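Long-range contacts in 2-hydroxyisobutyryl-CoA synthetase (Aquincola tertiaricarbonis, PDB 6HDY), which belongs to the ANL superfamily of AMP-binding enzymes, which pair a large N-terminal domain with a smaller C-terminal domain: residues P222-R233 with V260-Y268; G395-V403 with P457-F465. All blocks are in the same frame, centred on the assembly; numbering follows the deposited sequence.

Contact 1 (P222-R233 with V260-Y268); sequences PSYAIHLAEVAR and VKDRIEEAY
Ile226 and Ile264 meet where the two helices come nearest, their side chains crossing at about a right angle with CG1 against CG1 at 3.8 Å. This is the dense part of the contact. CD1 of Ile226 reaches on to CG1 of Val260, and CD1 of Ile264 lies 3.6 Å from the backbone O of Pro222. Because CG1 of Ile264 stands beside its own backbone N (chi1 -53°), CG2 is left anti to that N and rests on Ala225 CB. Tyr268 adds the polar link: its OH donates to Ala225 O over 2.7 Å, with the donor tilted 15° from the carbonyl plane. Ala229 N also donates to that oxygen, so the tyrosine uses a carbonyl already engaged in the helix. The same OH touches Leu228 CB at 3.4 Å.

Beside this, around the partly exposed Ala267 and the exposed Arg233, the packing thins toward solvent. Ala229 and Ala267 merely face each other, CB to CB at 4.3 Å, and Arg233 brings only its guanidinium edge near Ala267. Pro222, Ala225 and Ile264 all rest on Phe249, and Tyr268 on Leu247, of strand 246-249, as neighbouring crossover helices do on one face of a parallel alpha/beta sheet.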
loop_
_atom_site.group_PDB
_atom_site.type_symbol
_atom_site.label_atom_id
_atom_site.label_comp_id
_atom_site.label_asym_id
_atom_site.label_seq_id
_atom_site.Cartn_x
_atom_site.Cartn_y
_atom_site.Cartn_z
ATOM N N PRO A 222 12.857 -9.264 -7.957
ATOM C CA PRO A 222 13.075 -10.269 -9.020
ATOM C C PRO A 222 12.383 -11.597 -8.716
ATOM O O PRO A 222 11.930 -12.253 -9.643
ATOM C CB PRO A 222 14.602 -10.411 -9.084
ATOM C CG PRO A 222 15.148 -9.213 -8.363
ATOM C CD PRO A 222 14.133 -8.843 -7.343
ATOM N N SER A 223 12.268 -11.965 -7.410
ATOM C CA SER A 223 11.583 -13.171 -6.911
ATOM C C SER A 223 10.105 -13.127 -7.264
ATOM O O SER A 223 9.569 -14.131 -7.728
ATOM C CB SER A 223 11.707 -13.287 -5.393
ATOM O OG SER A 223 13.028 -13.626 -5.033
ATOM N N TYR A 224 9.446 -11.983 -7.013
ATOM C CA TYR A 224 8.029 -11.833 -7.323
ATOM C C TYR A 224 7.727 -11.999 -8.801
ATOM O O TYR A 224 6.771 -12.697 -9.133
ATOM C CB TYR A 224 7.427 -10.528 -6.792
ATOM C CG TYR A 224 5.915 -10.542 -6.876
ATOM C CD1 TYR A 224 5.194 -11.716 -6.653
ATOM C CD2 TYR A 224 5.203 -9.386 -7.150
ATOM C CE1 TYR A 224 3.804 -11.729 -6.692
ATOM C CE2 TYR A 224 3.809 -9.395 -7.219
ATOM C CZ TYR A 224 3.116 -10.568 -6.986
ATOM O OH TYR A 224 1.747 -10.592 -7.033
ATOM N N ALA A 225 8.525 -11.375 -9.683
ATOM C CA ALA A 225 8.361 -11.527 -11.127
ATOM C C ALA A 225 8.360 -13.044 -11.542
ATOM O O ALA A 225 7.488 -13.471 -12.294
ATOM C CB ALA A 225 9.469 -10.785 -11.837
ATOM N N ILE A 226 9.275 -13.852 -10.980
ATOM C CA ILE A 226 9.330 -15.287 -11.250
ATOM C C ILE A 226 8.043 -15.959 -10.761
ATOM O O ILE A 226 7.429 -16.708 -11.531
ATOM C CB ILE A 226 10.633 -15.978 -10.711
ATOM C CG1 ILE A 226 11.848 -15.614 -11.591
ATOM C CG2 ILE A 226 10.493 -17.525 -10.664
ATOM C CD1 ILE A 226 13.067 -15.300 -10.812
ATOM N N HIS A 227 7.625 -15.675 -9.503
ATOM C CA HIS A 227 6.423 -16.274 -8.917
ATOM C C HIS A 227 5.159 -15.941 -9.707
ATOM O O HIS A 227 4.318 -16.817 -9.933
ATOM C CB HIS A 227 6.284 -15.924 -7.431
ATOM C CG HIS A 227 4.984 -16.361 -6.814
ATOM N ND1 HIS A 227 4.513 -17.658 -6.957
ATOM C CD2 HIS A 227 4.102 -15.656 -6.062
ATOM C CE1 HIS A 227 3.373 -17.703 -6.287
ATOM N NE2 HIS A 227 3.074 -16.523 -5.741
ATOM N N LEU A 228 5.058 -14.684 -10.160
ATOM C CA LEU A 228 3.945 -14.176 -10.950
ATOM C C LEU A 228 3.786 -14.892 -12.309
ATOM O O LEU A 228 2.647 -15.102 -12.736
ATOM C CB LEU A 228 4.074 -12.645 -11.102
ATOM C CG LEU A 228 2.802 -11.857 -11.351
ATOM C CD1 LEU A 228 1.795 -12.055 -10.224
ATOM C CD2 LEU A 228 3.124 -10.393 -11.535
ATOM N N ALA A 229 4.904 -15.320 -12.955
ATOM C CA ALA A 229 4.849 -16.064 -14.236
ATOM C C ALA A 229 4.248 -17.470 -14.034
ATOM O O ALA A 229 3.504 -17.958 -14.893
ATOM C CB ALA A 229 6.229 -16.159 -14.868
ATOM N N GLU A 230 4.544 -18.100 -12.866
ATOM C CA GLU A 230 4.012 -19.419 -12.499
ATOM C C GLU A 230 2.541 -19.244 -12.223
ATOM O O GLU A 230 1.751 -20.073 -12.652
ATOM C CB GLU A 230 4.689 -19.999 -11.254
ATOM C CG GLU A 230 6.181 -20.250 -11.389
ATOM C CD GLU A 230 6.880 -20.524 -10.073
ATOM O OE1 GLU A 230 7.944 -21.181 -10.100
ATOM O OE2 GLU A 230 6.369 -20.088 -9.014
ATOM N N VAL A 231 2.160 -18.141 -11.547
ATOM C CA VAL A 231 0.752 -17.840 -11.297
ATOM C C VAL A 231 0.019 -17.570 -12.637
ATOM O O VAL A 231 -1.069 -18.115 -12.833
ATOM C CB VAL A 231 0.541 -16.728 -10.236
ATOM C CG1 VAL A 231 -0.933 -16.369 -10.093
ATOM C CG2 VAL A 231 1.105 -17.161 -8.887
ATOM N N ALA A 232 0.641 -16.790 -13.567
ATOM C CA ALA A 232 0.067 -16.483 -14.887
ATOM C C ALA A 232 -0.205 -17.786 -15.625
ATOM O O ALA A 232 -1.318 -17.997 -16.111
ATOM C CB ALA A 232 1.011 -15.602 -15.701
ATOM N N ARG A 233 0.788 -18.696 -15.634
ATOM C CA ARG A 233 0.642 -19.980 -16.293
ATOM C C ARG A 233 -0.400 -20.855 -15.572
ATOM O O ARG A 233 -1.307 -21.312 -16.249
ATOM C CB ARG A 233 2.000 -20.653 -16.502
ATOM C CG ARG A 233 2.862 -19.877 -17.511
ATOM C CD ARG A 233 4.167 -20.569 -17.843
ATOM N NE ARG A 233 5.128 -20.531 -16.738
ATOM C CZ ARG A 233 6.104 -19.634 -16.630
ATOM N NH1 ARG A 233 6.265 -18.700 -17.561
ATOM N NH2 ARG A 233 6.931 -19.668 -15.591
ATOM N N VAL A 260 18.889 -15.763 -13.744
ATOM C CA VAL A 260 17.680 -15.153 -13.186
ATOM C C VAL A 260 17.190 -14.066 -14.148
ATOM O O VAL A 260 16.014 -14.083 -14.522
ATOM C CB VAL A 260 17.870 -14.642 -11.719
ATOM C CG1 VAL A 260 16.619 -13.935 -11.206
ATOM C CG2 VAL A 260 18.245 -15.788 -10.783
ATOM N N LYS A 261 18.092 -13.135 -14.563
ATOM C CA LYS A 261 17.738 -12.041 -15.490
ATOM C C LYS A 261 17.171 -12.600 -16.812
ATOM O O LYS A 261 16.123 -12.142 -17.280
ATOM C CB LYS A 261 18.953 -11.128 -15.759
ATOM C CG LYS A 261 18.569 -9.841 -16.487
ATOM C CD LYS A 261 19.754 -9.084 -17.064
ATOM C CE LYS A 261 19.325 -7.693 -17.500
ATOM N NZ LYS A 261 20.488 -6.864 -17.897
ATOM N N ASP A 262 17.863 -13.610 -17.387
ATOM C CA ASP A 262 17.485 -14.261 -18.640
ATOM C C ASP A 262 16.144 -14.972 -18.540
ATOM O O ASP A 262 15.346 -14.870 -19.468
ATOM C CB ASP A 262 18.613 -15.189 -19.138
ATOM C CG ASP A 262 19.904 -14.464 -19.475
ATOM O OD1 ASP A 262 19.884 -13.208 -19.554
ATOM O OD2 ASP A 262 20.926 -15.143 -19.682
ATOM N N ARG A 263 15.870 -15.642 -17.400
ATOM C CA ARG A 263 14.579 -16.306 -17.158
ATOM C C ARG A 263 13.432 -15.300 -17.119
ATOM O O ARG A 263 12.386 -15.555 -17.712
ATOM C CB ARG A 263 14.593 -17.144 -15.863
ATOM C CG ARG A 263 15.027 -18.595 -16.086
ATOM C CD ARG A 263 15.196 -19.348 -14.779
ATOM N NE ARG A 263 15.763 -20.684 -14.982
ATOM C CZ ARG A 263 15.122 -21.826 -14.736
ATOM N NH1 ARG A 263 13.887 -21.812 -14.243
ATOM N NH2 ARG A 263 15.717 -22.992 -14.968
ATOM N N ILE A 264 13.626 -14.152 -16.453
ATOM C CA ILE A 264 12.586 -13.119 -16.337
ATOM C C ILE A 264 12.328 -12.453 -17.704
ATOM O O ILE A 264 11.176 -12.403 -18.133
ATOM C CB ILE A 264 12.840 -12.101 -15.190
ATOM C CG1 ILE A 264 13.072 -12.831 -13.839
ATOM C CG2 ILE A 264 11.657 -11.114 -15.078
ATOM C CD1 ILE A 264 13.670 -11.987 -12.731
ATOM N N GLU A 265 13.382 -11.984 -18.394
ATOM C CA GLU A 265 13.251 -11.375 -19.729
ATOM C C GLU A 265 12.565 -12.327 -20.734
ATOM O O GLU A 265 11.744 -11.880 -21.527
ATOM C CB GLU A 265 14.622 -10.946 -20.285
ATOM C CG GLU A 265 15.217 -9.760 -19.547
ATOM C CD GLU A 265 16.363 -9.024 -20.210
ATOM O OE1 GLU A 265 16.960 -9.569 -21.163
ATOM O OE2 GLU A 265 16.654 -7.884 -19.782
ATOM N N GLU A 266 12.860 -13.632 -20.662
ATOM C CA GLU A 266 12.250 -14.622 -21.568
ATOM C C GLU A 266 10.762 -14.826 -21.250
ATOM O O GLU A 266 9.944 -14.857 -22.174
ATOM C CB GLU A 266 13.039 -15.961 -21.571
ATOM C CG GLU A 266 12.247 -17.199 -21.987
ATOM C CD GLU A 266 11.754 -17.263 -23.424
ATOM O OE1 GLU A 266 12.593 -17.208 -24.353
ATOM O OE2 GLU A 266 10.528 -17.438 -23.617
ATOM N N ALA A 267 10.431 -14.990 -19.960
ATOM C CA ALA A 267 9.068 -15.226 -19.489
ATOM C C ALA A 267 8.110 -14.092 -19.848
ATOM O O ALA A 267 6.949 -14.357 -20.134
ATOM C CB ALA A 267 9.067 -15.449 -17.976
ATOM N N TYR A 268 8.598 -12.840 -19.839
ATOM C CA TYR A 268 7.794 -11.649 -20.120
ATOM C C TYR A 268 8.010 -11.022 -21.498
ATOM O O TYR A 268 7.194 -10.203 -21.915
ATOM C CB TYR A 268 8.020 -10.593 -19.024
ATOM C CG TYR A 268 7.460 -10.991 -17.677
ATOM C CD1 TYR A 268 6.118 -10.782 -17.369
ATOM C CD2 TYR A 268 8.280 -11.542 -16.694
ATOM C CE1 TYR A 268 5.601 -11.123 -16.117
ATOM C CE2 TYR A 268 7.778 -11.872 -15.434
ATOM C CZ TYR A 268 6.437 -11.672 -15.154
ATOM O OH TYR A 268 5.939 -12.022 -13.922
#

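Contact 2 (G395-V403 with P457-F465); sequences GYGGEHRIV and PNSIARTDF
Bends along two arginine chains bring their flat ends onto partners of the facing segment: Arg462 folds at chi2 (-46°), laying its guanidinium against Glu399, while Arg401 folds at chi2 (-76°) and again at chi3, setting its own group against Ile460. Glu399 and Arg462 run past each other in opposite directions, and the meeting is made by the aliphatic part of the glutamate. Its CG lies over one guanidinium face and 3.5 Å from Arg462 CD, whereas the two charged ends do not touch. The arginine is steadied from its own segment, where NH1 donates to Ile460 O at 2.9 Å, close to the guanidinium plane. Its charge pairs with Glu418 on strand 413-419 and with Glu230.

Ile460 makes its contacts with two branches. CG2 sits over a face of the Arg401 guanidinium, 3.4 Å from CZ, and CD1 presses on the backbone of His400, 3.6 Å from its CA.

The carboxylate of Glu399 is turned to other partners. OE1 forms a salt bridge with Arg401 NH2 at 3.1 Å and accepts a hydrogen bond from His400 N, while OE2 pairs with Arg469. No direct hydrogen bond joins the segments; a water does so instead. It lies at the edge of the Arg401 guanidinium, in plane, accepting from NH2 at 2.7 Å and donating to Ala461 O at 2.8 Å, with a weak further bond to Glu399 OE2. Apolar and polar contacts thus share the work: methyl and methylene groups lie over guanidinium faces, and the charge of Glu399 is met by Arg401 and Arg469. Such a setting would probably help keep Glu399 ionised, and leaves the water to bridge loop and strand.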
loop_
_atom_site.group_PDB
_atom_site.type_symbol
_atom_site.label_atom_id
_atom_site.label_comp_id
_atom_site.label_asym_id
_atom_site.label_seq_id
_atom_site.Cartn_x
_atom_site.Cartn_y
_atom_site.Cartn_z
ATOM N N GLY A 395 16.581 -28.122 -16.372
ATOM C CA GLY A 395 15.851 -29.043 -15.501
ATOM C C GLY A 395 15.484 -28.516 -14.126
ATOM O O GLY A 395 14.720 -29.160 -13.400
ATOM N N TYR A 396 16.033 -27.348 -13.744
ATOM C CA TYR A 396 15.765 -26.695 -12.453
ATOM C C TYR A 396 14.311 -26.142 -12.375
ATOM O O TYR A 396 13.869 -25.455 -13.292
ATOM C CB TYR A 396 16.816 -25.608 -12.212
ATOM C CG TYR A 396 16.565 -24.720 -11.012
ATOM C CD1 TYR A 396 16.699 -25.211 -9.715
ATOM C CD2 TYR A 396 16.223 -23.379 -11.173
ATOM C CE1 TYR A 396 16.499 -24.391 -8.608
ATOM C CE2 TYR A 396 16.034 -22.546 -10.073
ATOM C CZ TYR A 396 16.180 -23.055 -8.792
ATOM O OH TYR A 396 15.949 -22.251 -7.704
ATOM N N GLY A 397 13.604 -26.483 -11.289
ATOM C CA GLY A 397 12.197 -26.162 -11.038
ATOM C C GLY A 397 11.819 -24.760 -10.594
ATOM O O GLY A 397 10.623 -24.459 -10.491
ATOM N N GLY A 398 12.808 -23.899 -10.340
ATOM C CA GLY A 398 12.538 -22.515 -9.952
ATOM C C GLY A 398 12.719 -22.186 -8.484
ATOM O O GLY A 398 12.677 -21.014 -8.117
ATOM N N GLU A 399 12.915 -23.205 -7.633
ATOM C CA GLU A 399 13.147 -23.015 -6.203
ATOM C C GLU A 399 14.135 -23.989 -5.638
ATOM O O GLU A 399 14.336 -25.090 -6.188
ATOM C CB GLU A 399 11.852 -23.005 -5.359
ATOM C CG GLU A 399 11.253 -21.608 -5.146
ATOM C CD GLU A 399 12.155 -20.533 -4.568
ATOM O OE1 GLU A 399 13.148 -20.870 -3.881
ATOM O OE2 GLU A 399 11.858 -19.341 -4.796
ATOM N N HIS A 400 14.786 -23.552 -4.546
ATOM C CA HIS A 400 15.779 -24.312 -3.783
ATOM C C HIS A 400 15.944 -23.672 -2.409
ATOM O O HIS A 400 15.493 -22.537 -2.192
ATOM C CB HIS A 400 17.135 -24.377 -4.522
ATOM C CG HIS A 400 17.886 -23.078 -4.550
ATOM N ND1 HIS A 400 17.638 -22.121 -5.518
ATOM C CD2 HIS A 400 18.869 -22.625 -3.732
ATOM C CE1 HIS A 400 18.476 -21.128 -5.266
ATOM N NE2 HIS A 400 19.229 -21.381 -4.198
ATOM N N ARG A 401 16.578 -24.407 -1.492
ATOM C CA ARG A 401 16.956 -23.955 -0.160
ATOM C C ARG A 401 18.404 -24.386 0.047
ATOM O O ARG A 401 18.834 -25.430 -0.468
ATOM C CB ARG A 401 16.085 -24.568 0.954
ATOM C CG ARG A 401 14.619 -24.106 1.039
ATOM C CD ARG A 401 14.395 -22.713 1.628
ATOM N NE ARG A 401 14.187 -21.789 0.532
ATOM C CZ ARG A 401 13.045 -21.180 0.251
ATOM N NH1 ARG A 401 12.014 -21.262 1.081
ATOM N NH2 ARG A 401 12.934 -20.460 -0.844
ATOM N N ILE A 402 19.161 -23.564 0.769
ATOM C CA ILE A 402 20.536 -23.852 1.173
ATOM C C ILE A 402 20.429 -24.112 2.681
ATOM O O ILE A 402 19.834 -23.296 3.389
ATOM C CB ILE A 402 21.513 -22.698 0.836
ATOM C CG1 ILE A 402 21.373 -22.236 -0.629
ATOM C CG2 ILE A 402 22.948 -23.075 1.174
ATOM C CD1 ILE A 402 21.808 -20.795 -0.855
ATOM N N VAL A 403 20.875 -25.299 3.142
ATOM C CA VAL A 403 20.814 -25.687 4.555
ATOM C C VAL A 403 22.237 -25.659 5.131
ATOM O O VAL A 403 23.119 -26.392 4.671
ATOM C CB VAL A 403 20.036 -27.011 4.832
ATOM C CG1 VAL A 403 20.059 -27.367 6.310
ATOM C CG2 VAL A 403 18.589 -26.918 4.340
ATOM N N PRO A 457 7.958 -30.931 -7.128
ATOM C CA PRO A 457 7.759 -29.641 -7.819
ATOM C C PRO A 457 6.714 -28.751 -7.115
ATOM O O PRO A 457 5.717 -29.253 -6.593
ATOM C CB PRO A 457 7.279 -30.082 -9.217
ATOM C CG PRO A 457 7.840 -31.451 -9.386
ATOM C CD PRO A 457 7.715 -32.074 -8.045
ATOM N N ASN A 458 6.975 -27.431 -7.056
ATOM C CA ASN A 458 6.110 -26.404 -6.444
ATOM C C ASN A 458 5.830 -26.617 -4.927
ATOM O O ASN A 458 4.866 -26.056 -4.396
ATOM C CB ASN A 458 4.793 -26.224 -7.242
ATOM C CG ASN A 458 4.999 -26.184 -8.745
ATOM O OD1 ASN A 458 5.804 -25.400 -9.265
ATOM N ND2 ASN A 458 4.321 -27.070 -9.472
ATOM N N SER A 459 6.690 -27.390 -4.230
ATOM C CA SER A 459 6.544 -27.637 -2.798
ATOM C C SER A 459 7.149 -26.483 -1.969
ATOM O O SER A 459 6.627 -26.165 -0.899
ATOM C CB SER A 459 7.189 -28.963 -2.408
ATOM O OG SER A 459 8.576 -28.987 -2.694
ATOM N N ILE A 460 8.272 -25.895 -2.442
ATOM C CA ILE A 460 8.954 -24.792 -1.756
ATOM C C ILE A 460 8.117 -23.500 -1.897
ATOM O O ILE A 460 7.691 -23.154 -3.004
ATOM C CB ILE A 460 10.443 -24.600 -2.209
ATOM C CG1 ILE A 460 11.305 -25.861 -1.929
ATOM C CG2 ILE A 460 11.073 -23.342 -1.551
ATOM C CD1 ILE A 460 12.743 -25.900 -2.641
ATOM N N ALA A 461 7.876 -22.807 -0.764
ATOM C CA ALA A 461 7.123 -21.556 -0.752
ATOM C C ALA A 461 7.798 -20.484 -1.612
ATOM O O ALA A 461 9.014 -20.252 -1.515
ATOM C CB ALA A 461 6.961 -21.050 0.677
ATOM N N ARG A 462 6.997 -19.887 -2.502
ATOM C CA ARG A 462 7.395 -18.759 -3.347
ATOM C C ARG A 462 7.078 -17.484 -2.512
ATOM O O ARG A 462 6.431 -17.584 -1.456
ATOM C CB ARG A 462 6.594 -18.743 -4.681
ATOM C CG ARG A 462 6.577 -20.043 -5.534
ATOM C CD ARG A 462 7.925 -20.696 -5.706
ATOM N NE ARG A 462 8.050 -21.505 -6.918
ATOM C CZ ARG A 462 8.286 -22.818 -6.939
ATOM N NH1 ARG A 462 8.361 -23.509 -5.805
ATOM N NH2 ARG A 462 8.439 -23.451 -8.093
ATOM N N THR A 463 7.534 -16.303 -2.969
ATOM C CA THR A 463 7.296 -15.017 -2.290
ATOM C C THR A 463 7.078 -13.856 -3.269
ATOM O O THR A 463 7.628 -13.869 -4.379
ATOM C CB THR A 463 8.420 -14.672 -1.256
ATOM O OG1 THR A 463 8.086 -13.444 -0.582
ATOM C CG2 THR A 463 9.810 -14.538 -1.892
ATOM N N ASP A 464 6.323 -12.833 -2.803
ATOM C CA ASP A 464 6.088 -11.570 -3.492
ATOM C C ASP A 464 7.034 -10.477 -2.957
ATOM O O ASP A 464 6.942 -9.316 -3.374
ATOM C CB ASP A 464 4.619 -11.123 -3.392
ATOM C CG ASP A 464 4.016 -11.015 -2.013
ATOM O OD1 ASP A 464 4.789 -10.921 -1.024
ATOM O OD2 ASP A 464 2.777 -11.026 -1.915
ATOM N N PHE A 465 7.942 -10.878 -2.023
ATOM C CA PHE A 465 8.950 -10.045 -1.373
ATOM C C PHE A 465 10.370 -10.602 -1.629
ATOM O O PHE A 465 10.658 -10.968 -2.768
ATOM C CB PHE A 465 8.638 -9.840 0.128
ATOM C CG PHE A 465 9.335 -8.650 0.766
ATOM C CD1 PHE A 465 9.315 -7.400 0.156
ATOM C CD2 PHE A 465 10.007 -8.784 1.978
ATOM C CE1 PHE A 465 9.958 -6.306 0.743
ATOM C CE2 PHE A 465 10.684 -7.696 2.547
ATOM C CZ PHE A 465 10.632 -6.458 1.937
HETATM O O HOH W 1 11.277 -18.669 -2.047
#

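How the contacts relate
Contact 1 is a buried helix pair of the AMP-binding region, largely apolar and closed by one tyrosine bond. Contact 2, in the C-terminal domain, is only partly buried and joins a sheet strand to an irregular loop, with arginines, a carboxylate and a water doing much of the work. They share no secondary-structure element, yet they touch: Glu230 on the helix of contact 1 forms a salt bridge with Arg462 of contact 2, His227 packs on the same arginine, and Tyr224 lies against Asp464. The helix face turned from contact 1 therefore meets the loop of contact 2, joining the AMP-binding region to the C-terminal domain.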